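Local coordinates for protein tropomodulin (Caenorhabditis elegans, PDB 1PGV) that probably caps the pointed ends of actin filaments, blocking their elongation and depolymerization, and is represented here by its C-terminal domain, at residues L43-I48 / I72-L77; P98-L103 / Q126-F131; F109-L114 / Q136-L141; Q144-M149 / S165-E170. One frame throughout, in Å; residues are numbered along the deposited sequence.

Interaction 1: residues L43-I48 / I72-L77; sequences LKEVNI and IEKFSL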
# COMPACT_ATOMS: atom_id res chain seq x y z
N LEU A 43 -5.12 -13.58 11.96
CA LEU A 43 -4.46 -12.28 11.95
C LEU A 43 -4.76 -11.58 10.62
O LEU A 43 -4.10 -11.84 9.62
CB LEU A 43 -2.95 -12.45 12.13
CG LEU A 43 -2.11 -11.17 12.18
CD1 LEU A 43 -2.69 -10.20 13.19
CD2 LEU A 43 -0.68 -11.53 12.54
N LYS A 44 -5.75 -10.70 10.64
CA LYS A 44 -6.17 -9.97 9.45
C LYS A 44 -5.68 -8.53 9.41
O LYS A 44 -5.59 -7.92 8.34
CB LYS A 44 -7.70 -9.96 9.34
CG LYS A 44 -8.34 -11.33 9.39
CD LYS A 44 -7.88 -12.20 8.24
CE LYS A 44 -8.57 -13.56 8.28
NZ LYS A 44 -10.05 -13.44 8.26
N GLU A 45 -5.38 -7.97 10.58
CA GLU A 45 -4.91 -6.60 10.65
C GLU A 45 -3.67 -6.44 11.51
O GLU A 45 -3.61 -6.91 12.64
CB GLU A 45 -6.01 -5.67 11.17
CG GLU A 45 -5.50 -4.28 11.56
CD GLU A 45 -6.60 -3.24 11.68
OE1 GLU A 45 -7.67 -3.56 12.24
OE2 GLU A 45 -6.39 -2.09 11.23
N VAL A 46 -2.66 -5.79 10.93
CA VAL A 46 -1.41 -5.52 11.62
C VAL A 46 -1.24 -4.02 11.52
O VAL A 46 -1.13 -3.46 10.43
CB VAL A 46 -0.21 -6.22 10.94
CG1 VAL A 46 1.08 -5.82 11.63
CG2 VAL A 46 -0.39 -7.72 11.00
N ASN A 47 -1.23 -3.35 12.67
CA ASN A 47 -1.11 -1.90 12.70
C ASN A 47 0.03 -1.50 13.62
O ASN A 47 -0.05 -1.67 14.84
CB ASN A 47 -2.41 -1.29 13.21
CG ASN A 47 -2.44 0.22 13.07
OD1 ASN A 47 -1.46 0.91 13.34
ND2 ASN A 47 -3.59 0.75 12.66
N ILE A 48 1.11 -0.96 13.05
CA ILE A 48 2.24 -0.52 13.86
C ILE A 48 2.43 0.99 13.71
O ILE A 48 3.54 1.50 13.84
CB ILE A 48 3.55 -1.24 13.49
CG1 ILE A 48 3.94 -0.92 12.04
CG2 ILE A 48 3.39 -2.74 13.69
CD1 ILE A 48 5.29 -1.50 11.64
N ILE A 72 -3.79 -11.77 5.78
CA ILE A 72 -3.69 -10.37 6.14
C ILE A 72 -4.50 -9.48 5.20
O ILE A 72 -4.39 -9.59 3.98
CB ILE A 72 -2.21 -9.91 6.18
CG1 ILE A 72 -2.14 -8.44 6.61
CG2 ILE A 72 -1.56 -10.13 4.82
CD1 ILE A 72 -0.72 -7.93 6.86
N GLU A 73 -5.31 -8.60 5.79
CA GLU A 73 -6.17 -7.70 5.04
C GLU A 73 -5.78 -6.24 5.17
O GLU A 73 -6.04 -5.43 4.27
CB GLU A 73 -7.63 -7.88 5.49
CG GLU A 73 -8.25 -9.18 5.04
CD GLU A 73 -9.63 -9.41 5.62
OE1 GLU A 73 -10.29 -8.42 6.00
OE2 GLU A 73 -10.05 -10.58 5.70
N LYS A 74 -5.19 -5.88 6.31
CA LYS A 74 -4.79 -4.51 6.54
C LYS A 74 -3.40 -4.45 7.16
O LYS A 74 -3.12 -5.13 8.15
CB LYS A 74 -5.79 -3.80 7.46
CG LYS A 74 -7.20 -3.75 6.92
CD LYS A 74 -8.13 -3.00 7.87
CE LYS A 74 -9.55 -2.94 7.33
NZ LYS A 74 -10.44 -2.15 8.23
N PHE A 75 -2.53 -3.63 6.58
CA PHE A 75 -1.17 -3.49 7.07
C PHE A 75 -0.87 -2.00 7.10
O PHE A 75 -0.84 -1.34 6.06
CB PHE A 75 -0.20 -4.23 6.14
CG PHE A 75 1.20 -4.33 6.67
CD1 PHE A 75 1.46 -4.22 8.04
CD2 PHE A 75 2.27 -4.58 5.81
CE1 PHE A 75 2.76 -4.35 8.54
CE2 PHE A 75 3.57 -4.71 6.30
CZ PHE A 75 3.81 -4.60 7.66
N SER A 76 -0.69 -1.45 8.30
CA SER A 76 -0.44 -0.03 8.44
C SER A 76 0.88 0.25 9.17
O SER A 76 1.12 -0.29 10.25
CB SER A 76 -1.59 0.64 9.19
OG SER A 76 -1.51 2.05 9.11
N LEU A 77 1.71 1.07 8.55
CA LEU A 77 3.01 1.44 9.11
C LEU A 77 3.17 2.95 9.02
O LEU A 77 4.26 3.45 8.73
CB LEU A 77 4.15 0.79 8.33
CG LEU A 77 4.07 -0.67 7.91
CD1 LEU A 77 3.12 -0.82 6.73
CD2 LEU A 77 5.47 -1.15 7.51
O HOH W 1 -9.57 -1.41 10.73
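The carbonyl oxygen of Lys44 is gripped by two consecutive backbone amides of segment 72-77. Glu73 N comes to 2.7 Å from Lys44 O, slanting in with a C=O...N angle of 136°, while Lys74 N lies 2.9 Å from Lys44 O and approaches almost straight on. From this fork the strands 45-47 and 74-76 run parallel. Val46 N donates to Lys74 O (2.9 Å), Ser76 N donates to Val46 O, and Ile48 N to Ser76 O.

On the face that carries Val46 and Phe75, the contact is apolar. With CG1 of Val46 set anti to its backbone N (chi1 175°), this methyl lies alongside the ring, 3.8 Å from Phe75 CE1, and CG2 meets Ile72 CD1. The ring turns its edge to Val46 O, and Leu77 CD1 rests over the centre of one face, 3.7 Å above the plane. Leu62 and Ile63 of helix 56-66 also touch the ring, and Ile48 CD1 packs beside Leu77 CG.

The face with Glu45 and Lys74 is polar. Glu45 OE2 and Lys74 NZ stand 5.0 Å apart, and water 1 joins the two side chains by accepting from Lys74 NZ and donating to Glu45 OE1. At the strand entrance, Lys44 NZ and Glu73 OE2 form a long salt bridge of 3.8 Å. Asn47 OD1 accepts from Asn49 N, and in one conformer Ser76 OG bonds to Asn49 OD1.

The pairing closes a beta-alpha-beta unit of the leucine-rich-repeat type, in which backbone bonds and buried hydrocarbon probably contribute more than the loosely coupled surface charges.

Interaction 2: residues P98-L103 / Q126-F131; sequences PSLRVL and QSIVEF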
# COMPACT_ATOMS: atom_id res chain seq x y z
N PRO A 98 -2.81 -12.02 -2.00
CA PRO A 98 -4.11 -12.07 -2.66
C PRO A 98 -5.19 -11.47 -1.74
O PRO A 98 -6.32 -11.21 -2.17
CB PRO A 98 -4.32 -13.56 -2.88
CG PRO A 98 -3.77 -14.13 -1.63
CD PRO A 98 -2.46 -13.34 -1.44
N SER A 99 -4.81 -11.22 -0.49
CA SER A 99 -5.74 -10.71 0.51
C SER A 99 -5.56 -9.28 1.01
O SER A 99 -6.50 -8.69 1.55
CB SER A 99 -5.75 -11.65 1.72
OG SER A 99 -4.46 -11.73 2.31
N LEU A 100 -4.37 -8.71 0.85
CA LEU A 100 -4.13 -7.36 1.34
C LEU A 100 -5.06 -6.34 0.69
O LEU A 100 -5.03 -6.12 -0.52
CB LEU A 100 -2.66 -6.95 1.12
CG LEU A 100 -2.20 -5.67 1.80
CD1 LEU A 100 -2.41 -5.76 3.31
CD2 LEU A 100 -0.71 -5.45 1.49
N ARG A 101 -5.88 -5.69 1.52
CA ARG A 101 -6.86 -4.72 1.06
C ARG A 101 -6.48 -3.27 1.34
O ARG A 101 -6.83 -2.37 0.57
CB ARG A 101 -8.21 -5.00 1.72
CG ARG A 101 -8.74 -6.39 1.47
CD ARG A 101 -9.68 -6.39 0.29
NE ARG A 101 -10.79 -5.48 0.53
CZ ARG A 101 -11.76 -5.23 -0.34
NH1 ARG A 101 -11.76 -5.83 -1.52
NH2 ARG A 101 -12.73 -4.38 -0.03
N VAL A 102 -5.79 -3.04 2.44
CA VAL A 102 -5.41 -1.69 2.82
C VAL A 102 -3.93 -1.65 3.20
O VAL A 102 -3.46 -2.47 3.99
CB VAL A 102 -6.25 -1.21 4.03
CG1 VAL A 102 -5.79 0.16 4.49
CG2 VAL A 102 -7.73 -1.16 3.63
N LEU A 103 -3.20 -0.72 2.60
CA LEU A 103 -1.78 -0.56 2.89
C LEU A 103 -1.58 0.91 3.20
O LEU A 103 -1.89 1.77 2.38
CB LEU A 103 -0.93 -0.96 1.69
CG LEU A 103 0.58 -0.81 1.91
CD1 LEU A 103 1.02 -1.68 3.07
CD2 LEU A 103 1.33 -1.19 0.63
N GLN A 126 -3.90 -7.08 -7.63
CA GLN A 126 -4.97 -6.10 -7.46
C GLN A 126 -5.90 -6.39 -6.28
O GLN A 126 -7.12 -6.21 -6.36
CB GLN A 126 -5.76 -5.96 -8.77
CG GLN A 126 -4.93 -5.31 -9.88
CD GLN A 126 -5.70 -5.07 -11.16
OE1 GLN A 126 -6.84 -4.60 -11.13
NE2 GLN A 126 -5.07 -5.37 -12.30
N SER A 127 -5.31 -6.84 -5.18
CA SER A 127 -6.08 -7.13 -3.97
C SER A 127 -6.32 -5.83 -3.20
O SER A 127 -7.37 -5.65 -2.57
CB SER A 127 -5.31 -8.11 -3.08
OG SER A 127 -4.11 -7.53 -2.59
N ILE A 128 -5.36 -4.91 -3.26
CA ILE A 128 -5.48 -3.64 -2.55
C ILE A 128 -6.54 -2.68 -3.07
O ILE A 128 -6.64 -2.44 -4.27
CB ILE A 128 -4.11 -2.90 -2.53
CG1 ILE A 128 -3.07 -3.75 -1.79
CG2 ILE A 128 -4.26 -1.53 -1.90
CD1 ILE A 128 -1.65 -3.16 -1.80
N VAL A 129 -7.35 -2.14 -2.15
CA VAL A 129 -8.39 -1.17 -2.51
C VAL A 129 -8.09 0.20 -1.92
O VAL A 129 -8.65 1.21 -2.36
CB VAL A 129 -9.79 -1.63 -2.03
CG1 VAL A 129 -10.11 -2.99 -2.63
CG2 VAL A 129 -9.86 -1.66 -0.52
N GLU A 130 -7.22 0.25 -0.91
CA GLU A 130 -6.84 1.51 -0.30
C GLU A 130 -5.33 1.55 -0.12
O GLU A 130 -4.76 0.72 0.58
CB GLU A 130 -7.53 1.68 1.05
CG GLU A 130 -7.17 2.98 1.75
CD GLU A 130 -7.97 3.19 3.02
OE1 GLU A 130 -9.21 3.25 2.93
OE2 GLU A 130 -7.36 3.29 4.11
N PHE A 131 -4.69 2.54 -0.75
CA PHE A 131 -3.24 2.72 -0.68
C PHE A 131 -3.00 4.16 -0.23
O PHE A 131 -3.27 5.08 -0.98
CB PHE A 131 -2.62 2.46 -2.06
CG PHE A 131 -1.13 2.63 -2.10
CD1 PHE A 131 -0.56 3.89 -2.25
CD2 PHE A 131 -0.28 1.53 -1.98
CE1 PHE A 131 0.83 4.05 -2.27
CE2 PHE A 131 1.11 1.68 -2.00
CZ PHE A 131 1.66 2.95 -2.14
O HOH W 2 -9.49 -7.37 -2.60
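Arg101 and Val129 meet with the guanidinium laid flat against a methyl group: Val129 CG1 sits 3.4 Å above its plane, offset toward the rim. Water 2 lies at the edge of the same group, in plane, accepting from Arg101 NH1 and donating to Ser127 O. In the backbone, Arg101 O accepts from both Val129 N and Glu130 N.

Ser127 points its hydroxyl at the opposite backbone. Its OG donates to Leu100 O at 2.7 Å, on a lone pair in the carbonyl plane; the hydroxyl lies between the backbone N and the carbonyl carbon (chi1 65°), which turns it to the neighbouring segment. With an alanine here, Leu100 O would probably lose its hydroxyl donor, leaving this end of the pairing less firmly held.

Further along, partners lie side by side. Val102 CG1 runs beside the extended Glu130 chain, 3.5 Å from Glu130 OE2, while Glu130 OE1 is held by a salt bridge to Arg161. On the other face, Leu103 CD2 meets Phe131 CE2 obliquely at 3.9 Å, and Phe131 also packs on Leu118 and Leu119 of helix 112-121. Ile128 CD1 touches Leu100 CD2.

Parallel strands 102-104 and 130-132, joined through that helix, form the beta-alpha-beta crossover repeated throughout a leucine-rich-repeat fold.

Interaction 3: residues F109-L114 / Q136-L141; sequences FLTPEL and QRQSVL
Phe109 and Arg137 open a mixed polar and apolar contact between the start of helix 112-121 and the loop that follows strand 130-132. The ring stands on edge over the guanidinium: Phe109 CE1 lies 3.3 Å above its plane, over the centre, the two planes being 88° apart. Arg137 CB also abuts the ring, 3.4 Å from Phe109 CD1.

Gln136 reaches the backbone, its OE1 accepting from Leu110 N at 3.0 Å, with the donor tilted 30° from the amide carbonyl plane. A bend at chi2 (-56°) folds the amide back between the ends of two strands, where NE2 donates to Val105 O and Ala133 O.

Such loops link a strand to the following helix in each leucine-rich-repeat unit. Here Thr111 is the N-cap of helix 112-121, its OG1 accepting from Leu114 N at 3.2 Å and also bonding to Asp84.

Just past the cap, the Pro112 ring faces residues 138-141. Pro112 CB packs on Leu141 CD2 at 3.9 Å, and Pro112 CG lies 3.4 Å from Val140 O. Waters bridge the backbone of Phe109 and Leu110 to Gln138: waters 4 and 5 each donate to Leu110 O and bind Gln138 N and Gln138 O respectively, while water 3 joins Phe109 O to Gln138 NE2.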
# COMPACT_ATOMS: atom_id res chain seq x y z
N PHE A 109 9.48 8.51 5.30
CA PHE A 109 10.56 9.09 4.49
C PHE A 109 10.73 8.36 3.16
O PHE A 109 11.85 8.24 2.65
CB PHE A 109 11.87 9.05 5.28
CG PHE A 109 11.83 9.84 6.56
CD1 PHE A 109 12.01 11.22 6.54
CD2 PHE A 109 11.58 9.21 7.77
CE1 PHE A 109 11.93 11.97 7.71
CE2 PHE A 109 11.50 9.95 8.95
CZ PHE A 109 11.68 11.33 8.93
N LEU A 110 9.63 7.89 2.60
CA LEU A 110 9.67 7.17 1.34
C LEU A 110 9.81 8.12 0.16
O LEU A 110 9.23 9.21 0.15
CB LEU A 110 8.41 6.31 1.17
CG LEU A 110 8.16 5.33 2.32
CD1 LEU A 110 6.96 4.45 1.97
CD2 LEU A 110 9.40 4.47 2.55
N THR A 111 10.58 7.72 -0.85
CA THR A 111 10.80 8.56 -2.02
C THR A 111 9.71 8.38 -3.07
O THR A 111 9.07 7.33 -3.15
CB THR A 111 12.14 8.23 -2.70
OG1 THR A 111 12.08 6.92 -3.27
CG2 THR A 111 13.27 8.30 -1.69
N PRO A 112 9.50 9.41 -3.91
CA PRO A 112 8.48 9.34 -4.96
C PRO A 112 8.69 8.14 -5.86
O PRO A 112 7.73 7.49 -6.30
CB PRO A 112 8.68 10.66 -5.70
CG PRO A 112 9.09 11.59 -4.61
CD PRO A 112 10.09 10.75 -3.83
N GLU A 113 9.96 7.83 -6.14
CA GLU A 113 10.29 6.70 -7.01
C GLU A 113 9.85 5.37 -6.41
O GLU A 113 9.33 4.51 -7.11
CB GLU A 113 11.81 6.66 -7.26
CG GLU A 113 12.37 7.87 -7.99
CD GLU A 113 12.15 9.17 -7.23
OE1 GLU A 113 12.44 9.22 -6.02
OE2 GLU A 113 11.70 10.15 -7.86
N LEU A 114 10.07 5.20 -5.11
CA LEU A 114 9.67 3.95 -4.48
C LEU A 114 8.14 3.85 -4.46
O LEU A 114 7.59 2.78 -4.73
CB LEU A 114 10.21 3.85 -3.05
CG LEU A 114 9.84 2.56 -2.33
CD1 LEU A 114 10.21 1.35 -3.17
CD2 LEU A 114 10.54 2.51 -0.98
N GLN A 136 4.85 12.40 2.90
CA GLN A 136 6.20 11.86 3.09
C GLN A 136 7.06 13.11 3.30
O GLN A 136 6.61 14.22 3.01
CB GLN A 136 6.68 11.11 1.85
CG GLN A 136 5.87 9.86 1.48
CD GLN A 136 5.78 8.85 2.60
OE1 GLN A 136 6.78 8.55 3.27
NE2 GLN A 136 4.59 8.30 2.81
N ARG A 137 8.28 12.93 3.80
CA ARG A 137 9.17 14.07 4.01
C ARG A 137 9.38 14.76 2.66
O ARG A 137 9.32 15.98 2.57
CB ARG A 137 10.50 13.61 4.60
CG ARG A 137 11.53 14.72 4.76
CD ARG A 137 10.97 15.92 5.52
NE ARG A 137 10.68 15.63 6.92
CZ ARG A 137 11.61 15.37 7.85
NH1 ARG A 137 12.89 15.36 7.52
NH2 ARG A 137 11.24 15.12 9.10
N GLN A 138 9.61 13.96 1.62
CA GLN A 138 9.79 14.48 0.26
C GLN A 138 8.40 14.47 -0.36
O GLN A 138 7.97 13.44 -0.88
CB GLN A 138 10.67 13.56 -0.57
CG GLN A 138 12.12 13.46 -0.16
CD GLN A 138 12.91 12.58 -1.12
OE1 GLN A 138 12.91 12.81 -2.33
NE2 GLN A 138 13.58 11.57 -0.58
N SER A 139 7.71 15.60 -0.32
CA SER A 139 6.35 15.67 -0.86
C SER A 139 6.24 15.75 -2.39
O SER A 139 5.35 15.14 -2.97
CB SER A 139 5.60 16.84 -0.22
OG SER A 139 6.31 18.06 -0.38
N VAL A 140 7.14 16.50 -3.03
CA VAL A 140 7.09 16.66 -4.48
C VAL A 140 7.43 15.38 -5.24
O VAL A 140 8.57 14.92 -5.22
CB VAL A 140 8.05 17.78 -4.94
CG1 VAL A 140 7.96 17.95 -6.45
CG2 VAL A 140 7.69 19.08 -4.23
N LEU A 141 6.43 14.83 -5.93
CA LEU A 141 6.61 13.60 -6.69
C LEU A 141 7.40 13.81 -7.98
O LEU A 141 8.24 12.98 -8.34
CB LEU A 141 5.25 13.00 -7.04
CG LEU A 141 4.33 12.65 -5.88
CD1 LEU A 141 2.95 12.26 -6.42
CD2 LEU A 141 4.93 11.51 -5.07
O HOH W 3 12.91 10.61 1.73
O HOH W 4 10.29 11.23 1.74
O HOH W 5 7.61 10.89 -1.55

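Interaction 4: residues Q144-M149 / S165-E170; sequences QVEMDM and SFASME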
# COMPACT_ATOMS: atom_id res chain seq x y z
N GLN A 144 7.66 12.72 -13.85
CA GLN A 144 7.78 11.32 -14.23
C GLN A 144 7.03 10.38 -13.29
O GLN A 144 6.36 9.45 -13.75
CB GLN A 144 9.25 10.93 -14.33
CG GLN A 144 9.99 11.69 -15.42
CD GLN A 144 11.33 11.06 -15.78
OE1 GLN A 144 12.04 11.56 -16.65
NE2 GLN A 144 11.67 9.97 -15.11
N VAL A 145 7.13 10.64 -12.00
CA VAL A 145 6.45 9.80 -11.02
C VAL A 145 4.93 9.93 -11.16
O VAL A 145 4.22 8.93 -11.16
CB VAL A 145 6.88 10.14 -9.59
CG1 VAL A 145 5.93 9.48 -8.58
CG2 VAL A 145 8.31 9.65 -9.35
N GLU A 146 4.44 11.15 -11.29
CA GLU A 146 3.00 11.35 -11.43
C GLU A 146 2.44 10.67 -12.68
O GLU A 146 1.35 10.09 -12.65
CB GLU A 146 2.66 12.84 -11.43
CG GLU A 146 2.90 13.50 -10.08
CD GLU A 146 2.10 14.77 -9.90
OE1 GLU A 146 1.14 14.97 -10.67
OE2 GLU A 146 2.41 15.55 -8.97
N MET A 147 3.19 10.71 -13.78
CA MET A 147 2.75 10.08 -15.01
C MET A 147 2.73 8.56 -14.86
O MET A 147 1.86 7.88 -15.40
CB MET A 147 3.66 10.49 -16.17
CG MET A 147 3.75 11.99 -16.32
SD MET A 147 2.18 12.77 -16.75
CE MET A 147 2.74 14.29 -17.52
N ASP A 148 3.69 8.04 -14.11
CA ASP A 148 3.80 6.61 -13.85
C ASP A 148 2.56 6.19 -13.05
O ASP A 148 1.81 5.29 -13.45
CB ASP A 148 5.05 6.34 -13.00
CG ASP A 148 5.28 4.87 -12.71
OD1 ASP A 148 4.30 4.10 -12.59
OD2 ASP A 148 6.46 4.48 -12.58
N MET A 149 2.36 6.87 -11.93
CA MET A 149 1.24 6.58 -11.02
C MET A 149 -0.14 6.69 -11.66
O MET A 149 -1.00 5.82 -11.44
CB MET A 149 1.29 7.53 -9.83
CG MET A 149 2.47 7.32 -8.91
SD MET A 149 2.34 8.37 -7.47
CE MET A 149 3.45 7.52 -6.35
N SER A 165 -1.01 13.06 -3.26
CA SER A 165 -1.35 14.38 -3.76
C SER A 165 -0.63 14.64 -5.07
O SER A 165 0.60 14.64 -5.12
CB SER A 165 -0.96 15.44 -2.72
OG SER A 165 -1.32 16.74 -3.15
N PHE A 166 -1.41 14.83 -6.14
CA PHE A 166 -0.87 15.08 -7.47
C PHE A 166 -0.91 16.57 -7.80
O PHE A 166 -1.87 17.26 -7.45
CB PHE A 166 -1.68 14.32 -8.53
CG PHE A 166 -1.58 12.83 -8.42
CD1 PHE A 166 -0.54 12.13 -9.04
CD2 PHE A 166 -2.52 12.11 -7.68
CE1 PHE A 166 -0.45 10.74 -8.93
CE2 PHE A 166 -2.44 10.72 -7.57
CZ PHE A 166 -1.40 10.04 -8.20
N ALA A 167 0.12 17.06 -8.48
CA ALA A 167 0.17 18.46 -8.87
C ALA A 167 -0.34 18.56 -10.31
O ALA A 167 -0.86 19.59 -10.73
CB ALA A 167 1.61 18.99 -8.77
N SER A 168 -0.19 17.47 -11.05
CA SER A 168 -0.62 17.42 -12.44
C SER A 168 -2.14 17.34 -12.59
O SER A 168 -2.77 16.46 -12.02
CB SER A 168 -0.00 16.20 -13.13
OG SER A 168 -0.60 15.98 -14.40
N MET A 169 -2.70 18.27 -13.37
CA MET A 169 -4.14 18.31 -13.64
C MET A 169 -4.59 17.00 -14.28
O MET A 169 -5.61 16.41 -13.89
CB MET A 169 -4.47 19.44 -14.60
CG MET A 169 -4.36 20.81 -14.00
SD MET A 169 -5.50 20.93 -12.63
CE MET A 169 -7.07 21.00 -13.51
N GLU A 170 -3.84 16.57 -15.29
CA GLU A 170 -4.14 15.34 -16.00
C GLU A 170 -4.11 14.12 -15.08
O GLU A 170 -4.97 13.24 -15.18
CB GLU A 170 -3.15 15.12 -17.15
CG GLU A 170 -3.55 14.00 -18.09
CD GLU A 170 -2.49 13.69 -19.13
OE1 GLU A 170 -1.74 14.63 -19.50
OE2 GLU A 170 -2.40 12.53 -19.58
O HOH W 6 3.23 15.74 -6.06
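The Phe166 ring has Glu146 OE1 and Met149 CB at its edge, both in plane, and the Glu146 carboxylate stands nearly perpendicular to it, the planes being 83° apart. Phe166 CE1 comes to 3.8 Å from Met149 CB. The methionine sulfur takes an oblique position, with SD 5.0 Å from the centroid of the Phe166 ring, a Met-aromatic contact.

The carboxylate is clamped to the backbone of segment 165-170. Ser168 N donates to Glu146 OE1 at 2.9 Å, on the syn lone pair, and Ala167 N to Glu146 OE2 at 2.8 Å, on the syn side but 19° out of the carboxylate plane. Two consecutive amides thus hold both oxygens and fix the rotation of the group. Extension beyond CG (chi2 -157°) lets the carboxylate reach the turn before helix 169-190. Water 6 lies 3.0 Å from Glu146 OE2 and the same distance from Ser165 O.

Ser168 is the N-cap of helix 169-190, its OG accepting from Ala171 N, and the positive end of the helix dipole would probably favour the ionised carboxylate. A leucine in place of Glu146 would probably leave Ala167 N and Ser168 N without their acceptors and free the turn to move.

Around this contact, Phe166 also packs on Ala171, Arg172 and Val175 of helix 169-190 and on Ile153 of helix 143-155. On its other flank, helix 143-155 meets helix 112-121, through Val145 on Pro112 and a salt bridge from Asp148 to Arg120.

From the N terminus, interaction 1 closes the first loop, bringing strand 74-76 beside strand 45-47 after helix 56-66. Interaction 2 follows in series and pairs strands 102-104 and 130-132. Strands 74-76 and 102-104 are neighbours, so the two contacts touch, as at Ile72 O and Ser99 OG, and share one parallel sheet. Interaction 3 crosses interaction 2 along the chain: segment 109-114 falls within the loop that interaction 2 closes, and segment 136-141 lies beyond it. Interaction 4 comes after, its segments flanking strand 161-163. It meets interaction 3 through Pro112, Glu113 and Leu141, tying helix 112-121 and the loop at Leu141 to helix 143-155 and to the turn that leads into helix 169-190.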